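Local structure of subclass B3 metallo-beta-lactamase (Sphingobium indicum, 7LUU) at residues K53-P58 / S265-N270; V71-L76 / A98-S103; R45-E50 / P123-A128; S77-D82 / V88-A93. The protein probably hydrolyses beta-lactam antibiotics with a pair of zinc ions, as a subclass B3 metallo-beta-lactamase. All blocks are in the same frame, centred on the assembly; numbering follows the deposited sequence.

Interaction 1 of 4, residues K53-P58 / S265-N270; sequences KEWLAP and SAHPDN. With ZN (zinc ion), chain C.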
loop_
_atom_site.group_PDB
_atom_site.type_symbol
_atom_site.label_atom_id
_atom_site.label_comp_id
_atom_site.label_asym_id
_atom_site.label_seq_id
_atom_site.Cartn_x
_atom_site.Cartn_y
_atom_site.Cartn_z
ATOM N N LYS A 53 9.798 -14.614 6.600
ATOM C CA LYS A 53 10.452 -14.567 7.911
ATOM C C LYS A 53 10.901 -13.151 8.254
ATOM O O LYS A 53 10.849 -12.749 9.426
ATOM C CB LYS A 53 11.641 -15.535 7.948
ATOM C CG LYS A 53 11.203 -16.960 7.793
ATOM C CD LYS A 53 12.402 -17.905 7.580
ATOM C CE LYS A 53 11.932 -19.339 7.460
ATOM N NZ LYS A 53 13.132 -20.208 7.150
ATOM N N GLU A 54 11.362 -12.393 7.259
ATOM C CA GLU A 54 11.707 -10.994 7.438
ATOM C C GLU A 54 10.494 -10.075 7.302
ATOM O O GLU A 54 10.292 -9.175 8.140
ATOM C CB GLU A 54 12.755 -10.548 6.416
ATOM C CG GLU A 54 14.043 -11.330 6.472
ATOM C CD GLU A 54 15.250 -10.433 6.430
ATOM O OE1 GLU A 54 16.038 -10.518 7.398
ATOM O OE2 GLU A 54 15.405 -9.641 5.450
ATOM N N TRP A 55 9.738 -10.221 6.208
ATOM C CA TRP A 55 8.617 -9.320 5.962
ATOM C C TRP A 55 7.633 -9.332 7.118
ATOM O O TRP A 55 7.086 -8.288 7.472
ATOM C CB TRP A 55 7.836 -9.734 4.707
ATOM C CG TRP A 55 8.395 -9.274 3.418
ATOM C CD1 TRP A 55 9.149 -8.159 3.177
ATOM C CD2 TRP A 55 8.164 -9.896 2.147
ATOM N NE1 TRP A 55 9.419 -8.062 1.806
ATOM C CE2 TRP A 55 8.824 -9.127 1.168
ATOM C CE3 TRP A 55 7.471 -11.056 1.746
ATOM C CZ2 TRP A 55 8.792 -9.480 -0.198
ATOM C CZ3 TRP A 55 7.469 -11.422 0.387
ATOM C CH2 TRP A 55 8.114 -10.618 -0.556
ATOM N N LEU A 56 7.332 -10.520 7.657
ATOM C CA LEU A 56 6.269 -10.639 8.640
ATOM C C LEU A 56 6.827 -10.726 10.067
ATOM O O LEU A 56 6.119 -11.110 10.985
ATOM C CB LEU A 56 5.413 -11.884 8.340
ATOM C CG LEU A 56 4.744 -11.820 6.979
ATOM C CD1 LEU A 56 3.798 -13.053 6.817
ATOM C CD2 LEU A 56 3.913 -10.557 6.820
ATOM N N ALA A 57 8.085 -10.316 10.277
ATOM C CA ALA A 57 8.567 -10.314 11.655
ATOM C C ALA A 57 7.632 -9.453 12.522
ATOM O O ALA A 57 7.204 -8.368 12.106
ATOM C CB ALA A 57 10.007 -9.783 11.679
ATOM N N PRO A 58 7.280 -9.903 13.704
ATOM C CA PRO A 58 6.210 -9.233 14.437
ATOM C C PRO A 58 6.673 -7.948 15.087
ATOM O O PRO A 58 7.815 -7.840 15.584
ATOM C CB PRO A 58 5.819 -10.247 15.521
ATOM C CG PRO A 58 7.094 -11.098 15.720
ATOM C CD PRO A 58 7.700 -11.184 14.337
ATOM N N SER A 265 5.462 4.293 4.769
ATOM C CA SER A 265 5.799 3.683 3.455
ATOM C C SER A 265 5.327 2.219 3.442
ATOM O O SER A 265 5.565 1.501 4.401
ATOM C CB SER A 265 7.347 3.746 3.306
ATOM O OG SER A 265 7.757 2.951 2.211
ATOM N N ALA A 266 4.695 1.764 2.349
ATOM C CA ALA A 266 4.252 0.351 2.260
ATOM C C ALA A 266 5.350 -0.651 2.676
ATOM O O ALA A 266 5.098 -1.562 3.469
ATOM C CB ALA A 266 3.819 0.039 0.835
ATOM N N HIS A 267 6.580 -0.499 2.172
ATOM C CA HIS A 267 7.728 -1.156 2.800
ATOM C C HIS A 267 8.367 -0.127 3.729
ATOM O O HIS A 267 8.970 0.829 3.224
ATOM C CB HIS A 267 8.742 -1.552 1.706
ATOM C CG HIS A 267 8.266 -2.682 0.836
ATOM N ND1 HIS A 267 8.476 -4.008 1.181
ATOM C CD2 HIS A 267 7.552 -2.694 -0.303
ATOM C CE1 HIS A 267 7.946 -4.781 0.258
ATOM N NE2 HIS A 267 7.336 -4.017 -0.640
ATOM N N PRO A 268 8.313 -0.274 5.048
ATOM C CA PRO A 268 8.712 0.855 5.909
ATOM C C PRO A 268 10.207 1.170 5.797
ATOM O O PRO A 268 10.575 2.346 5.902
ATOM C CB PRO A 268 8.306 0.404 7.309
ATOM C CG PRO A 268 8.068 -1.075 7.194
ATOM C CD PRO A 268 7.695 -1.400 5.778
ATOM N N ASP A 269 11.024 0.211 5.418
ATOM C CA ASP A 269 12.465 0.505 5.289
ATOM C C ASP A 269 12.773 1.474 4.150
ATOM O O ASP A 269 13.823 2.156 4.169
ATOM C CB ASP A 269 13.232 -0.787 5.098
ATOM C CG ASP A 269 12.561 -1.754 4.080
ATOM O OD1 ASP A 269 11.377 -2.268 4.299
ATOM O OD2 ASP A 269 13.277 -2.024 3.069
ATOM N N ASN A 270 11.869 1.614 3.180
ATOM C CA ASN A 270 12.078 2.613 2.131
ATOM C C ASN A 270 12.077 4.026 2.677
ATOM O O ASN A 270 12.641 4.936 2.043
ATOM C CB ASN A 270 10.960 2.553 1.055
ATOM C CG ASN A 270 10.942 1.256 0.254
ATOM O OD1 ASN A 270 10.038 1.068 -0.584
ATOM N ND2 ASN A 270 11.914 0.366 0.500
HETATM ZN ZN ZN C . 6.092 -4.633 -2.132
HETATM O O HOH W 1 5.550 -5.491 -4.148
HETATM O O HOH W 2 6.320 -2.861 -3.180
#
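Trp55 and His267 meet in a small aromatic contact at the rim of the zinc site, where the last turn of helix 49-55 comes up to the loop that follows strand 262-265. Its closest approach is NE1 of Trp55 to CE1 of His267, 3.9 Å. The approach is uneven. Seen from the imidazole, NE1 comes in at the edge, in the plane of the ring; seen from the indole, CE1 sits obliquely. The five-membered ring of Trp55 and the imidazole are inclined at 51°, with centroids 5.7 Å apart, so the pair is neither a stack nor an edge-to-face contact. In both residues CG lies anti to the carbonyl carbon (chi1 -83° in Trp55, -71° in His267), and each ring swings from its own backbone toward the other.

The imidazole is fixed by its metal. NE2 of His267 binds a zinc ion at 2.0 Å, and Asp126, His127 and two waters are among its other ligands; water 2 also lies in the imidazole plane. Behind the ring, the backbone O of His267 is gripped from opposite faces of its carbonyl plane, by OG of Ser265 at 2.6 Å and by N of Asn270 at 3.0 Å. The Ser265 hydroxyl stands well above that plane, and together the two bonds tie down the turn that presents the histidine. Trp55 also rests on Leu76 and Asp126, placing the indole beside a second ligand of the same metal. A histidine from the loop after strand 262-265, joining the Asp126-His127 pair, makes up the zinc 2 site of a B3 metallo-beta-lactamase.

Interaction 2 of 4, residues V71-L76 / A98-S103; sequences VGFAGL and APMILS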
loop_
_atom_site.group_PDB
_atom_site.type_symbol
_atom_site.label_atom_id
_atom_site.label_comp_id
_atom_site.label_asym_id
_atom_site.label_seq_id
_atom_site.Cartn_x
_atom_site.Cartn_y
_atom_site.Cartn_z
ATOM N N VAL A 71 -0.728 -1.768 12.398
ATOM C CA VAL A 71 -1.026 -3.158 12.811
ATOM C C VAL A 71 -0.304 -4.168 11.920
ATOM O O VAL A 71 -0.628 -5.356 11.903
ATOM C CB VAL A 71 -2.534 -3.456 12.817
ATOM C CG1 VAL A 71 -3.200 -2.663 13.960
ATOM C CG2 VAL A 71 -3.195 -3.162 11.439
ATOM N N GLY A 72 0.706 -3.702 11.203
ATOM C CA GLY A 72 1.490 -4.530 10.318
ATOM C C GLY A 72 2.740 -5.123 10.960
ATOM O O GLY A 72 2.688 -5.634 12.104
ATOM N N PHE A 73 3.800 -5.233 10.174
ATOM C CA PHE A 73 4.968 -6.075 10.508
ATOM C C PHE A 73 6.254 -5.290 10.281
ATOM O O PHE A 73 6.222 -4.180 9.759
ATOM C CB PHE A 73 4.967 -7.321 9.623
ATOM C CG PHE A 73 3.647 -8.021 9.653
ATOM C CD1 PHE A 73 3.385 -8.904 10.681
ATOM C CD2 PHE A 73 2.602 -7.700 8.749
ATOM C CE1 PHE A 73 2.145 -9.524 10.768
ATOM C CE2 PHE A 73 1.361 -8.310 8.874
ATOM C CZ PHE A 73 1.113 -9.217 9.856
ATOM N N ALA A 74 7.417 -5.927 10.586
ATOM C CA ALA A 74 8.656 -5.185 10.450
ATOM C C ALA A 74 8.906 -4.793 9.017
ATOM O O ALA A 74 9.469 -3.722 8.753
ATOM C CB ALA A 74 9.823 -6.019 11.000
ATOM N N GLY A 75 8.503 -5.629 8.074
ATOM C CA GLY A 75 8.838 -5.350 6.673
ATOM C C GLY A 75 7.668 -4.925 5.777
ATOM O O GLY A 75 7.890 -4.631 4.580
ATOM N N LEU A 76 6.448 -4.861 6.321
ATOM C CA LEU A 76 5.253 -4.526 5.503
ATOM C C LEU A 76 4.322 -3.731 6.379
ATOM O O LEU A 76 3.865 -4.209 7.433
ATOM C CB LEU A 76 4.560 -5.833 5.014
ATOM C CG LEU A 76 5.366 -6.701 4.038
ATOM C CD1 LEU A 76 4.725 -8.059 3.826
ATOM C CD2 LEU A 76 5.475 -5.945 2.698
ATOM N N ALA A 98 -3.133 -12.523 7.175
ATOM C CA ALA A 98 -4.464 -12.016 7.548
ATOM C C ALA A 98 -4.817 -12.312 9.007
ATOM O O ALA A 98 -5.226 -11.381 9.730
ATOM C CB ALA A 98 -5.500 -12.556 6.556
ATOM N N PRO A 99 -4.643 -13.526 9.516
ATOM C CA PRO A 99 -4.917 -13.746 10.954
ATOM C C PRO A 99 -4.039 -12.912 11.889
ATOM O O PRO A 99 -4.517 -12.524 12.971
ATOM C CB PRO A 99 -4.621 -15.241 11.167
ATOM C CG PRO A 99 -4.319 -15.800 9.852
ATOM C CD PRO A 99 -4.189 -14.751 8.812
ATOM N N MET A 100 -2.772 -12.669 11.523
ATOM C CA MET A 100 -1.869 -11.863 12.354
ATOM C C MET A 100 -2.346 -10.417 12.406
ATOM O O MET A 100 -2.334 -9.787 13.459
ATOM C CB MET A 100 -0.439 -11.986 11.765
ATOM C CG MET A 100 0.075 -13.490 11.502
ATOM S SD MET A 100 1.567 -13.353 10.465
ATOM C CE MET A 100 1.864 -15.093 10.162
ATOM N N ILE A 101 -2.818 -9.889 11.268
ATOM C CA ILE A 101 -3.382 -8.531 11.248
ATOM C C ILE A 101 -4.596 -8.429 12.156
ATOM O O ILE A 101 -4.712 -7.473 12.953
ATOM C CB ILE A 101 -3.750 -8.132 9.805
ATOM C CG1 ILE A 101 -2.437 -7.930 9.046
ATOM C CG2 ILE A 101 -4.528 -6.765 9.784
ATOM C CD1 ILE A 101 -2.651 -7.895 7.478
ATOM N N LEU A 102 -5.523 -9.382 12.038
ATOM C CA LEU A 102 -6.739 -9.313 12.847
ATOM C C LEU A 102 -6.383 -9.437 14.336
ATOM O O LEU A 102 -6.983 -8.764 15.178
ATOM C CB LEU A 102 -7.702 -10.434 12.428
ATOM C CG LEU A 102 -8.252 -10.388 10.989
ATOM C CD1 LEU A 102 -8.971 -11.695 10.567
ATOM C CD2 LEU A 102 -9.097 -9.169 10.853
ATOM N N SER A 103 -5.429 -10.297 14.670
ATOM C CA SER A 103 -4.945 -10.364 16.043
ATOM C C SER A 103 -4.432 -9.000 16.526
ATOM O O SER A 103 -4.695 -8.595 17.663
ATOM C CB SER A 103 -3.846 -11.429 16.156
ATOM O OG SER A 103 -3.328 -11.475 17.483
#
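The ring of Phe73 meets helix 98-107 with its far end: CB of Met100 lies at the ring edge, in plane, 3.7 Å from CZ, while CG1 of Ile101 comes in obliquely, 3.8 Å from CE2. Neither neighbour lies squarely over a face. The sulfur of Met100 adds an oblique Met-aromatic contact, with SD 4.9 Å from the centroid of the Phe73 ring and 54° off its normal; its nearest ring atom is CE1. Met100 therefore touches the ring twice, at its CB and again at SD, before its extended chain carries the methyl group away.

Placing CG of Phe73 anti to the carbonyl carbon (chi1 -51°) sends the ring across to the helix, where the phenylalanine side chain runs at about a right angle to those of Met100 and Ile101. The connection is a loop-on-helix contact at one side of the seven-stranded sheet: 71-76 links strands 68-70 and 79-82, and helix 98-107 follows strand 87-90 in the chain. Ile101 is shared between these elements. Its CG1 branch takes the phenyl ring, while CG2 turns to Val71, whose CG2 it meets at 4.2 Å, and the side chain also touches Leu89 of strand 87-90.

The loop is held in shape by its own backbone, since N of Phe73 donates to O of Leu76 at 2.9 Å. At Gly72 the chain passes close to that same carbonyl of Leu76. Val71 O receives the side-chain amide of Asn104, which adds a polar tie to the helix beside the apolar contacts, and Leu56 of 53-58 touches the Phe73 ring.

Interaction 3 of 4, residues R45-E50 / P123-A128; sequences RPMAVE and PHYDHA. With ZN (zinc ion), chain C; ZN (zinc ion), chain B; SO4 (sulfate ion), chain E; SO4 (sulfate ion), chain D.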
loop_
_atom_site.group_PDB
_atom_site.type_symbol
_atom_site.label_atom_id
_atom_site.label_comp_id
_atom_site.label_asym_id
_atom_site.label_seq_id
_atom_site.Cartn_x
_atom_site.Cartn_y
_atom_site.Cartn_z
ATOM N N ARG A 45 -3.581 -19.556 2.365
ATOM C CA ARG A 45 -2.518 -20.523 2.117
ATOM C C ARG A 45 -1.200 -19.772 1.877
ATOM O O ARG A 45 -1.193 -18.806 1.104
ATOM C CB ARG A 45 -2.955 -21.427 0.927
ATOM C CG ARG A 45 -2.011 -22.592 0.587
ATOM C CD ARG A 45 -2.507 -23.432 -0.640
ATOM N NE ARG A 45 -3.863 -23.889 -0.375
ATOM C CZ ARG A 45 -4.920 -23.544 -1.109
ATOM N NH1 ARG A 45 -4.802 -22.745 -2.154
ATOM N NH2 ARG A 45 -6.133 -23.934 -0.698
ATOM N N PRO A 46 -0.106 -20.085 2.612
ATOM C CA PRO A 46 1.065 -19.182 2.666
ATOM C C PRO A 46 1.773 -19.024 1.337
ATOM O O PRO A 46 1.801 -19.946 0.492
ATOM C CB PRO A 46 2.011 -19.874 3.660
ATOM C CG PRO A 46 1.078 -20.757 4.472
ATOM C CD PRO A 46 0.044 -21.234 3.558
ATOM N N MET A 47 2.310 -17.828 1.138
ATOM C CA MET A 47 3.225 -17.510 0.042
ATOM C C MET A 47 4.573 -17.028 0.559
ATOM O O MET A 47 4.666 -16.419 1.601
ATOM C CB MET A 47 2.629 -16.380 -0.871
ATOM C CG MET A 47 1.331 -16.895 -1.462
ATOM S SD MET A 47 0.551 -15.633 -2.538
ATOM C CE MET A 47 1.649 -15.741 -3.930
ATOM N N ALA A 48 5.600 -17.197 -0.272
ATOM C CA ALA A 48 6.924 -16.620 -0.037
ATOM C C ALA A 48 7.402 -16.832 1.392
ATOM O O ALA A 48 7.751 -15.897 2.117
ATOM C CB ALA A 48 6.907 -15.136 -0.404
ATOM N N VAL A 49 7.406 -18.097 1.798
ATOM C CA VAL A 49 7.574 -18.399 3.208
ATOM C C VAL A 49 8.957 -18.001 3.702
ATOM O O VAL A 49 9.113 -17.528 4.838
ATOM C CB VAL A 49 7.262 -19.892 3.405
ATOM C CG1 VAL A 49 7.605 -20.286 4.830
ATOM C CG2 VAL A 49 5.775 -20.155 3.134
ATOM N N GLU A 50 9.994 -18.112 2.867
ATOM C CA GLU A 50 11.328 -17.693 3.302
ATOM C C GLU A 50 11.415 -16.164 3.459
ATOM O O GLU A 50 11.855 -15.655 4.511
ATOM C CB GLU A 50 12.368 -18.195 2.296
ATOM C CG GLU A 50 12.612 -19.682 2.389
ATOM C CD GLU A 50 12.841 -20.133 3.824
ATOM O OE1 GLU A 50 12.122 -21.076 4.255
ATOM O OE2 GLU A 50 13.713 -19.515 4.512
ATOM N N PRO A 123 -1.564 -4.093 -6.420
ATOM C CA PRO A 123 -2.088 -5.454 -6.538
ATOM C C PRO A 123 -0.947 -6.473 -6.700
ATOM O O PRO A 123 -0.848 -7.193 -7.696
ATOM C CB PRO A 123 -2.986 -5.352 -7.785
ATOM C CG PRO A 123 -2.222 -4.419 -8.651
ATOM C CD PRO A 123 -1.583 -3.374 -7.732
ATOM N N HIS A 124 -0.028 -6.494 -5.717
ATOM C CA HIS A 124 1.025 -7.482 -5.652
ATOM C C HIS A 124 0.842 -8.256 -4.355
ATOM O O HIS A 124 0.253 -7.730 -3.381
ATOM C CB HIS A 124 2.390 -6.816 -5.626
ATOM C CG HIS A 124 2.861 -6.364 -6.968
ATOM N ND1 HIS A 124 4.017 -5.633 -7.124
ATOM C CD2 HIS A 124 2.358 -6.577 -8.216
ATOM C CE1 HIS A 124 4.210 -5.419 -8.434
ATOM N NE2 HIS A 124 3.227 -5.983 -9.116
ATOM N N TYR A 125 1.297 -9.522 -4.353
ATOM C CA TYR A 125 0.887 -10.375 -3.234
ATOM C C TYR A 125 1.491 -9.986 -1.872
ATOM O O TYR A 125 0.959 -10.431 -0.844
ATOM C CB TYR A 125 1.197 -11.853 -3.600
ATOM C CG TYR A 125 2.673 -12.226 -3.609
ATOM C CD1 TYR A 125 3.364 -12.373 -2.415
ATOM C CD2 TYR A 125 3.360 -12.464 -4.803
ATOM C CE1 TYR A 125 4.661 -12.737 -2.381
ATOM C CE2 TYR A 125 4.681 -12.860 -4.783
ATOM C CZ TYR A 125 5.328 -12.963 -3.571
ATOM O OH TYR A 125 6.657 -13.348 -3.527
ATOM N N ASP A 126 2.549 -9.145 -1.826
ATOM C CA ASP A 126 3.081 -8.758 -0.521
ATOM C C ASP A 126 2.314 -7.585 0.075
ATOM O O ASP A 126 2.571 -7.220 1.223
ATOM C CB ASP A 126 4.603 -8.428 -0.592
ATOM C CG ASP A 126 4.957 -7.369 -1.672
ATOM O OD1 ASP A 126 4.339 -7.343 -2.764
ATOM O OD2 ASP A 126 5.914 -6.591 -1.431
ATOM N N HIS A 127 1.341 -6.998 -0.659
ATOM C CA HIS A 127 0.473 -5.967 -0.096
ATOM C C HIS A 127 -0.978 -6.312 -0.218
ATOM O O HIS A 127 -1.774 -5.901 0.613
ATOM C CB HIS A 127 0.726 -4.587 -0.795
ATOM C CG HIS A 127 2.188 -4.256 -0.876
ATOM N ND1 HIS A 127 2.845 -3.630 0.167
ATOM C CD2 HIS A 127 3.133 -4.555 -1.790
ATOM C CE1 HIS A 127 4.147 -3.547 -0.118
ATOM N NE2 HIS A 127 4.340 -4.094 -1.303
ATOM N N ALA A 128 -1.354 -7.073 -1.238
ATOM C CA ALA A 128 -2.746 -7.452 -1.388
ATOM C C ALA A 128 -3.019 -8.898 -1.007
ATOM O O ALA A 128 -4.172 -9.304 -1.062
ATOM C CB ALA A 128 -3.183 -7.228 -2.852
HETATM ZN ZN ZN C . 6.092 -4.633 -2.132
HETATM ZN ZN ZN B . 4.895 -4.511 -5.679
HETATM S S SO4 E . 10.395 -17.815 -0.807
HETATM O O1 SO4 E . 9.551 -17.815 -2.002
HETATM O O2 SO4 E . 11.818 -18.009 -1.159
HETATM O O3 SO4 E . 10.361 -16.535 -0.065
HETATM O O4 SO4 E . 9.993 -18.922 0.013
HETATM S S SO4 D . 8.133 -13.846 -6.926
HETATM O O1 SO4 D . 8.214 -14.826 -8.007
HETATM O O2 SO4 D . 9.430 -13.207 -6.693
HETATM O O3 SO4 D . 7.178 -12.819 -7.360
HETATM O O4 SO4 D . 7.690 -14.502 -5.684
HETATM O O HOH W 1 5.550 -5.491 -4.148
HETATM O O HOH W 2 6.320 -2.861 -3.180
#
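Met47 reaches Tyr125 through a chain that runs straight at chi2 and then bends at chi3 (74°), which lays its terminal methyl over the phenol. Tyr125 has CG between its backbone N and carbonyl carbon (chi1 72°), and this turns the ring out toward segment 45-50. CE of Met47 stands over one face, 3.6 Å above the ring plane and offset toward the rim. Its closest ring atom is CG of Tyr125, at 3.7 Å, and the geometry is that of a CH-pi contact. SD follows at a more oblique angle, making a Met-aromatic contact as well.

Ala48 touches the other end of the phenol, its CB lying 3.6 Å from OH of Tyr125 and close to CE1. That hydroxyl donates to O4 of a sulfate at 2.7 Å, and the sulfate oxygen lies near the plane of the ring, at its edge. A second sulfate sits at the first residues of helix 49-55, where N of Glu50 donates to its O4 with a nearly straight bond (165°). Both anions probably come from the crystallisation liquor.

The flanking residues of Tyr125 are metal ligands. His124 binds one zinc ion through ND1, while Asp126 and His127 bind the other through OD2 and NE2. Water 1 bridges the two metals and donates to OD1 of Asp126 at 2.6 Å; Glu122 and His200 complete the first site. Across the contact itself the forces are apolar and aromatic, with no hydrogen bond between the segments, so the tyrosine joins the N-terminal segment to the metal-binding turn by dispersion, while the phenol oxygen is turned to a sulfate.

Interaction 4 of 4, residues S77-D82 / V88-A93; sequences SVALID and VLIDGA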
loop_
_atom_site.group_PDB
_atom_site.type_symbol
_atom_site.label_atom_id
_atom_site.label_comp_id
_atom_site.label_asym_id
_atom_site.label_seq_id
_atom_site.Cartn_x
_atom_site.Cartn_y
_atom_site.Cartn_z
ATOM N N SER A 77 3.973 -2.549 5.909
ATOM C CA SER A 77 3.094 -1.671 6.679
ATOM C C SER A 77 1.640 -2.027 6.438
ATOM O O SER A 77 1.219 -2.235 5.293
ATOM C CB SER A 77 3.304 -0.206 6.275
ATOM O OG SER A 77 4.675 0.160 6.530
ATOM N N VAL A 78 0.870 -2.056 7.528
ATOM C CA VAL A 78 -0.601 -2.132 7.463
ATOM C C VAL A 78 -1.137 -1.096 8.448
ATOM O O VAL A 78 -0.730 -1.097 9.621
ATOM C CB VAL A 78 -1.116 -3.546 7.846
ATOM C CG1 VAL A 78 -2.672 -3.606 7.780
ATOM C CG2 VAL A 78 -0.434 -4.636 6.960
ATOM N N ALA A 79 -2.010 -0.196 7.983
ATOM C CA ALA A 79 -2.541 0.854 8.874
ATOM C C ALA A 79 -3.984 0.562 9.250
ATOM O O ALA A 79 -4.683 -0.168 8.549
ATOM C CB ALA A 79 -2.492 2.236 8.207
ATOM N N LEU A 80 -4.432 1.132 10.372
ATOM C CA LEU A 80 -5.814 0.981 10.869
ATOM C C LEU A 80 -6.260 2.372 11.294
ATOM O O LEU A 80 -5.542 3.054 12.032
ATOM C CB LEU A 80 -5.890 -0.003 12.059
ATOM C CG LEU A 80 -7.291 -0.055 12.618
ATOM C CD1 LEU A 80 -8.133 -0.984 11.676
ATOM C CD2 LEU A 80 -7.144 -0.689 14.016
ATOM N N ILE A 81 -7.381 2.829 10.745
ATOM C CA ILE A 81 -7.940 4.147 11.090
ATOM C C ILE A 81 -9.270 3.932 11.773
ATOM O O ILE A 81 -10.164 3.292 11.201
ATOM C CB ILE A 81 -8.145 5.025 9.834
ATOM C CG1 ILE A 81 -6.828 5.128 9.054
ATOM C CG2 ILE A 81 -8.737 6.438 10.216
ATOM C CD1 ILE A 81 -7.057 5.741 7.674
ATOM N N ASP A 82 -9.422 4.487 12.970
ATOM C CA ASP A 82 -10.697 4.475 13.676
ATOM C C ASP A 82 -11.446 5.766 13.342
ATOM O O ASP A 82 -11.133 6.834 13.869
ATOM C CB ASP A 82 -10.464 4.302 15.172
ATOM C CG ASP A 82 -11.738 4.425 15.970
ATOM O OD1 ASP A 82 -12.805 4.483 15.323
ATOM O OD2 ASP A 82 -11.620 4.564 17.245
ATOM N N VAL A 88 -10.997 1.501 9.141
ATOM C CA VAL A 88 -10.444 1.339 7.782
ATOM C C VAL A 88 -9.052 0.724 7.905
ATOM O O VAL A 88 -8.217 1.228 8.670
ATOM C CB VAL A 88 -10.309 2.721 7.098
ATOM C CG1 VAL A 88 -9.685 2.566 5.770
ATOM C CG2 VAL A 88 -11.692 3.366 6.919
ATOM N N LEU A 89 -8.783 -0.329 7.146
ATOM C CA LEU A 89 -7.427 -0.891 7.045
ATOM C C LEU A 89 -6.805 -0.419 5.753
ATOM O O LEU A 89 -7.523 -0.250 4.768
ATOM C CB LEU A 89 -7.591 -2.412 7.007
ATOM C CG LEU A 89 -6.705 -3.405 7.682
ATOM C CD1 LEU A 89 -6.278 -3.138 9.114
ATOM C CD2 LEU A 89 -7.530 -4.714 7.685
ATOM N N ILE A 90 -5.474 -0.303 5.727
ATOM C CA ILE A 90 -4.704 -0.031 4.532
ATOM C C ILE A 90 -3.734 -1.180 4.349
ATOM O O ILE A 90 -2.850 -1.408 5.205
ATOM C CB ILE A 90 -3.947 1.309 4.618
ATOM C CG1 ILE A 90 -5.007 2.377 4.922
ATOM C CG2 ILE A 90 -3.286 1.523 3.218
ATOM C CD1 ILE A 90 -4.416 3.867 4.794
ATOM N N ASP A 91 -3.914 -1.885 3.222
ATOM C CA ASP A 91 -3.167 -3.074 2.773
ATOM C C ASP A 91 -3.400 -4.291 3.669
ATOM O O ASP A 91 -4.118 -4.249 4.695
ATOM C CB ASP A 91 -1.666 -2.740 2.603
ATOM C CG ASP A 91 -1.399 -2.030 1.267
ATOM O OD1 ASP A 91 -2.258 -2.084 0.350
ATOM O OD2 ASP A 91 -0.342 -1.441 1.126
ATOM N N GLY A 92 -2.866 -5.417 3.190
ATOM C CA GLY A 92 -3.181 -6.705 3.819
ATOM C C GLY A 92 -2.010 -7.660 3.868
ATOM O O GLY A 92 -2.215 -8.827 4.222
ATOM N N ALA A 93 -0.796 -7.218 3.555
ATOM C CA ALA A 93 0.386 -8.083 3.566
ATOM C C ALA A 93 0.132 -9.395 2.785
ATOM O O ALA A 93 -0.571 -9.412 1.756
ATOM C CB ALA A 93 0.889 -8.308 5.015
HETATM O O HOH W 3 1.752 -2.329 2.590
#
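Four backbone hydrogen bonds join Ala79 and Ile81 to Ile90 and Val88. Ala79 and Ile90 exchange a reciprocal pair, with Ala79 N to Ile90 O at 3.1 Å and Ile90 N to Ala79 O at 2.9 Å; the first uses a lone pair in the carbonyl plane, whereas the second donor is tilted 34° from it. Ile81 and Val88 form the other pair, and Ile81 N to Val88 O is the shortest of the four at 2.8 Å. Between them Leu80 and Leu89 are a non-hydrogen-bonded pair, their CD1 atoms touching at 3.8 Å. Their backbones bond outward to the neighbouring strands, Leu80 with Tyr69 and Leu89 with Phe117.

Ala79, Ile81, Val88 and Ile90 point to the opposite face, where Phe222 of the second sheet touches Ala79 and Ile90, and Trp209 touches Ile81 and Ile90. Past the strand ends, water 3 donates both to Ser77 O, at 2.8 Å, and to OD2 of Asp91, which also bonds to Thr121. Ser77 OG goes to Ser265 O. Asp91 O is buried with no polar partner, against CG1 of Val78. This is an antiparallel beta hairpin within the alpha-beta/beta-alpha sandwich of the metallo-beta-lactamase fold.

From the N terminus, segment 45-50 leads into helix 49-55, so interactions 3 and 1 start from neighbouring parts of one element. Interaction 3 closes a loop to the metal-binding turn 123-128, and interaction 1 closes a much longer one to 265-270; their segments alternate, so the two loops cross, meeting at a shared zinc ion. Within both lies interaction 2, which brings 71-76 to helix 98-107, and within that in turn the short hairpin of interaction 4. Backbone bonds stitch them together: Ala57 with Ala74, Val71 with Val78, Ser77 with Ala266, and Gly92 with His127. The N-terminal helix, both sheets and the dinuclear site are thereby connected.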